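Local coordinates for protein-tyrosine-phosphatase PTP1 (PDB 6KRW) that dephosphorylates phosphotyrosine in proteins, acts on the MAP kinase MPK6 and, together with MKP1, restrains salicylic acid and camalexin biosynthesis in Arabidopsis, at residues 172-180 / 214-222. Residues are numbered along the deposited sequence; the frame is centred on the assembly and turned at random.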
loop_
_atom_site.group_PDB
_atom_site.type_symbol
_atom_site.label_atom_id
_atom_site.label_comp_id
_atom_site.label_asym_id
_atom_site.label_seq_id
_atom_site.Cartn_x
_atom_site.Cartn_y
_atom_site.Cartn_z
ATOM N N THR A 172 -14.845 -12.950 -6.536
ATOM C CA THR A 172 -14.187 -13.334 -5.266
ATOM C C THR A 172 -13.158 -14.429 -5.490
ATOM O O THR A 172 -13.147 -15.034 -6.550
ATOM C CB THR A 172 -15.155 -13.606 -4.124
ATOM O OG1 THR A 172 -15.879 -14.756 -4.540
ATOM C CG2 THR A 172 -16.060 -12.430 -3.839
ATOM N N THR A 173 -12.296 -14.632 -4.509
ATOM C CA THR A 173 -11.319 -15.734 -4.541
ATOM C C THR A 173 -11.593 -16.667 -3.366
ATOM O O THR A 173 -12.320 -16.263 -2.446
ATOM C CB THR A 173 -9.906 -15.157 -4.398
ATOM O OG1 THR A 173 -9.801 -14.651 -3.062
ATOM C CG2 THR A 173 -9.621 -14.091 -5.428
ATOM N N ASP A 174 -10.940 -17.825 -3.355
ATOM C CA ASP A 174 -11.011 -18.822 -2.252
ATOM C C ASP A 174 -10.401 -18.257 -0.956
ATOM O O ASP A 174 -10.744 -18.745 0.122
ATOM C CB ASP A 174 -10.277 -20.114 -2.627
ATOM C CG ASP A 174 -10.850 -20.842 -3.834
ATOM O OD1 ASP A 174 -12.067 -20.746 -4.058
ATOM O OD2 ASP A 174 -10.074 -21.516 -4.531
ATOM N N THR A 175 -9.507 -17.270 -1.052
ATOM C CA THR A 175 -8.741 -16.713 0.094
ATOM C C THR A 175 -9.385 -15.446 0.679
ATOM O O THR A 175 -8.709 -14.794 1.474
ATOM C CB THR A 175 -7.304 -16.436 -0.362
ATOM O OG1 THR A 175 -7.357 -15.630 -1.538
ATOM C CG2 THR A 175 -6.558 -17.707 -0.693
ATOM N N SER A 176 -10.631 -15.128 0.303
ATOM C CA SER A 176 -11.484 -14.007 0.790
ATOM C C SER A 176 -11.164 -12.687 0.091
ATOM O O SER A 176 -11.749 -11.699 0.511
ATOM C CB SER A 176 -11.540 -13.812 2.296
ATOM O OG SER A 176 -11.578 -15.052 2.982
ATOM N N LEU A 177 -10.365 -12.668 -0.972
ATOM C CA LEU A 177 -10.182 -11.377 -1.679
ATOM C C LEU A 177 -11.449 -11.054 -2.471
ATOM O O LEU A 177 -12.058 -11.966 -2.968
ATOM C CB LEU A 177 -8.984 -11.496 -2.610
ATOM C CG LEU A 177 -7.654 -11.777 -1.926
ATOM C CD1 LEU A 177 -6.561 -11.849 -2.986
ATOM C CD2 LEU A 177 -7.315 -10.697 -0.885
ATOM N N MET A 178 -11.744 -9.764 -2.609
ATOM C CA MET A 178 -12.811 -9.219 -3.483
ATOM C C MET A 178 -12.156 -8.425 -4.596
ATOM O O MET A 178 -11.364 -7.487 -4.264
ATOM C CB MET A 178 -13.782 -8.350 -2.697
ATOM C CG MET A 178 -14.796 -9.140 -1.921
ATOM S SD MET A 178 -15.754 -8.092 -0.827
ATOM C CE MET A 178 -14.555 -7.788 0.475
ATOM N N LEU A 179 -12.282 -8.887 -5.821
ATOM C CA LEU A 179 -11.728 -8.278 -7.036
ATOM C C LEU A 179 -12.805 -7.491 -7.752
ATOM O O LEU A 179 -13.727 -8.106 -8.177
ATOM C CB LEU A 179 -11.090 -9.345 -7.918
ATOM C CG LEU A 179 -10.212 -10.365 -7.201
ATOM C CD1 LEU A 179 -9.753 -11.433 -8.175
ATOM C CD2 LEU A 179 -8.999 -9.713 -6.544
ATOM N N ARG A 180 -12.634 -6.183 -7.884
ATOM C CA ARG A 180 -13.562 -5.310 -8.619
ATOM C C ARG A 180 -12.832 -4.642 -9.770
ATOM O O ARG A 180 -11.916 -3.870 -9.510
ATOM C CB ARG A 180 -14.187 -4.266 -7.711
ATOM C CG ARG A 180 -14.994 -4.811 -6.552
ATOM C CD ARG A 180 -15.517 -3.691 -5.689
ATOM N NE ARG A 180 -16.504 -4.099 -4.694
ATOM C CZ ARG A 180 -16.232 -4.525 -3.454
ATOM N NH1 ARG A 180 -14.987 -4.653 -3.020
ATOM N NH2 ARG A 180 -17.224 -4.828 -2.638
ATOM N N VAL A 214 -1.704 -16.507 3.511
ATOM C CA VAL A 214 -2.106 -16.967 2.159
ATOM C C VAL A 214 -2.802 -15.841 1.389
ATOM O O VAL A 214 -2.482 -15.677 0.193
ATOM C CB VAL A 214 -2.978 -18.224 2.285
ATOM C CG1 VAL A 214 -3.445 -18.700 0.922
ATOM C CG2 VAL A 214 -2.239 -19.333 3.012
ATOM N N ALA A 215 -3.762 -15.143 2.003
ATOM C CA ALA A 215 -4.530 -14.114 1.254
ATOM C C ALA A 215 -3.587 -12.958 0.877
ATOM O O ALA A 215 -3.589 -12.495 -0.274
ATOM C CB ALA A 215 -5.670 -13.618 2.096
ATOM N N VAL A 216 -2.739 -12.549 1.808
ATOM C CA VAL A 216 -1.827 -11.413 1.483
ATOM C C VAL A 216 -0.868 -11.818 0.359
ATOM O O VAL A 216 -0.642 -11.015 -0.575
ATOM C CB VAL A 216 -1.103 -10.968 2.755
ATOM C CG1 VAL A 216 -0.017 -9.970 2.387
ATOM C CG2 VAL A 216 -2.055 -10.320 3.723
ATOM N N ARG A 217 -0.354 -13.039 0.384
ATOM C CA ARG A 217 0.538 -13.492 -0.709
ATOM C C ARG A 217 -0.240 -13.627 -2.021
ATOM O O ARG A 217 0.360 -13.404 -3.076
ATOM C CB ARG A 217 1.275 -14.763 -0.291
ATOM C CG ARG A 217 2.347 -14.485 0.749
ATOM C CD ARG A 217 3.192 -15.690 1.087
ATOM N NE ARG A 217 2.409 -16.836 1.497
ATOM C CZ ARG A 217 2.179 -17.914 0.763
ATOM N NH1 ARG A 217 2.655 -18.008 -0.469
ATOM N NH2 ARG A 217 1.478 -18.905 1.273
ATOM N N GLU A 218 -1.528 -13.981 -1.985
ATOM C CA GLU A 218 -2.287 -14.020 -3.252
ATOM C C GLU A 218 -2.360 -12.618 -3.871
ATOM O O GLU A 218 -2.301 -12.508 -5.103
ATOM C CB GLU A 218 -3.668 -14.622 -3.013
ATOM C CG GLU A 218 -4.423 -14.781 -4.310
ATOM C CD GLU A 218 -5.765 -15.483 -4.204
ATOM O OE1 GLU A 218 -5.892 -16.410 -3.399
ATOM O OE2 GLU A 218 -6.665 -14.970 -4.819
ATOM N N ILE A 219 -2.493 -11.574 -3.056
ATOM C CA ILE A 219 -2.480 -10.192 -3.624
ATOM C C ILE A 219 -1.165 -9.999 -4.387
ATOM O O ILE A 219 -1.191 -9.574 -5.541
ATOM C CB ILE A 219 -2.639 -9.141 -2.523
ATOM C CG1 ILE A 219 -3.939 -9.306 -1.736
ATOM C CG2 ILE A 219 -2.484 -7.731 -3.104
ATOM C CD1 ILE A 219 -4.062 -8.404 -0.535
ATOM N N LEU A 220 -0.042 -10.356 -3.770
ATOM C CA LEU A 220 1.260 -10.171 -4.456
ATOM C C LEU A 220 1.322 -11.029 -5.718
ATOM O O LEU A 220 1.785 -10.544 -6.769
ATOM C CB LEU A 220 2.390 -10.521 -3.481
ATOM C CG LEU A 220 3.790 -10.559 -4.089
ATOM C CD1 LEU A 220 4.138 -9.209 -4.722
ATOM C CD2 LEU A 220 4.822 -10.930 -3.029
ATOM N N LYS A 221 0.828 -12.267 -5.644
ATOM C CA LYS A 221 0.874 -13.159 -6.823
ATOM C C LYS A 221 0.060 -12.560 -7.976
ATOM O O LYS A 221 0.525 -12.646 -9.142
ATOM C CB LYS A 221 0.349 -14.533 -6.444
ATOM C CG LYS A 221 1.255 -15.307 -5.506
ATOM C CD LYS A 221 0.653 -16.638 -5.083
ATOM C CE LYS A 221 1.465 -17.333 -4.006
ATOM N NZ LYS A 221 2.814 -17.720 -4.485
ATOM N N ARG A 222 -1.082 -11.946 -7.675
ATOM C CA ARG A 222 -1.911 -11.331 -8.748
ATOM C C ARG A 222 -1.217 -10.093 -9.325
ATOM O O ARG A 222 -1.459 -9.746 -10.476
ATOM C CB ARG A 222 -3.298 -10.994 -8.208
ATOM C CG ARG A 222 -4.127 -12.234 -7.907
ATOM C CD ARG A 222 -5.491 -11.892 -7.345
ATOM N NE ARG A 222 -6.264 -13.123 -7.146
ATOM C CZ ARG A 222 -6.869 -13.800 -8.100
ATOM N NH1 ARG A 222 -7.523 -14.917 -7.801
ATOM N NH2 ARG A 222 -6.810 -13.359 -9.344
#
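Thr175 and Ala215 bring the backbones closest, CA to CA 5.1 Å, where the type I turn Thr173-Ser176, in the loop between antiparallel strands 163-172 and 178-186, meets the first turn of helix 214-223. Thr175 OG1 donates a very short hydrogen bond, 2.5 Å, to Glu218 OE1. Glu218 CG lies anti to the backbone N (chi1 -175°), and the extended chain carries the carboxylate across to the turn. Its other oxygen, OE2, takes two bonds from Arg222, one helical turn on: NE at 3.0 Å, on the anti lone pair, and NH1 from above the carboxylate plane. Leu179 CD1 sits over the centre of one face of the Arg222 guanidinium, 3.7 Å above its plane. Within the loop, Thr173 OG1 donates to Thr175 OG1 and accepts from Leu177 N. Alongside these polar groups, Leu177 CD2 packs on Ile219 CG1 at 3.7 Å, and Ile199 and Tyr247 also touch Ile219. With an alanine here instead of Glu218, Thr175 OG1 would probably lose its acceptor, and Arg222 the carboxylate that holds its guanidinium against Leu179. The contact thus fastens a hairpin of the phosphatase sheet to a neighbouring helix through a carboxylate that accepts from a turn hydroxyl on one oxygen and from an arginine on the other, and the arginine probably offsets the glutamate's charge.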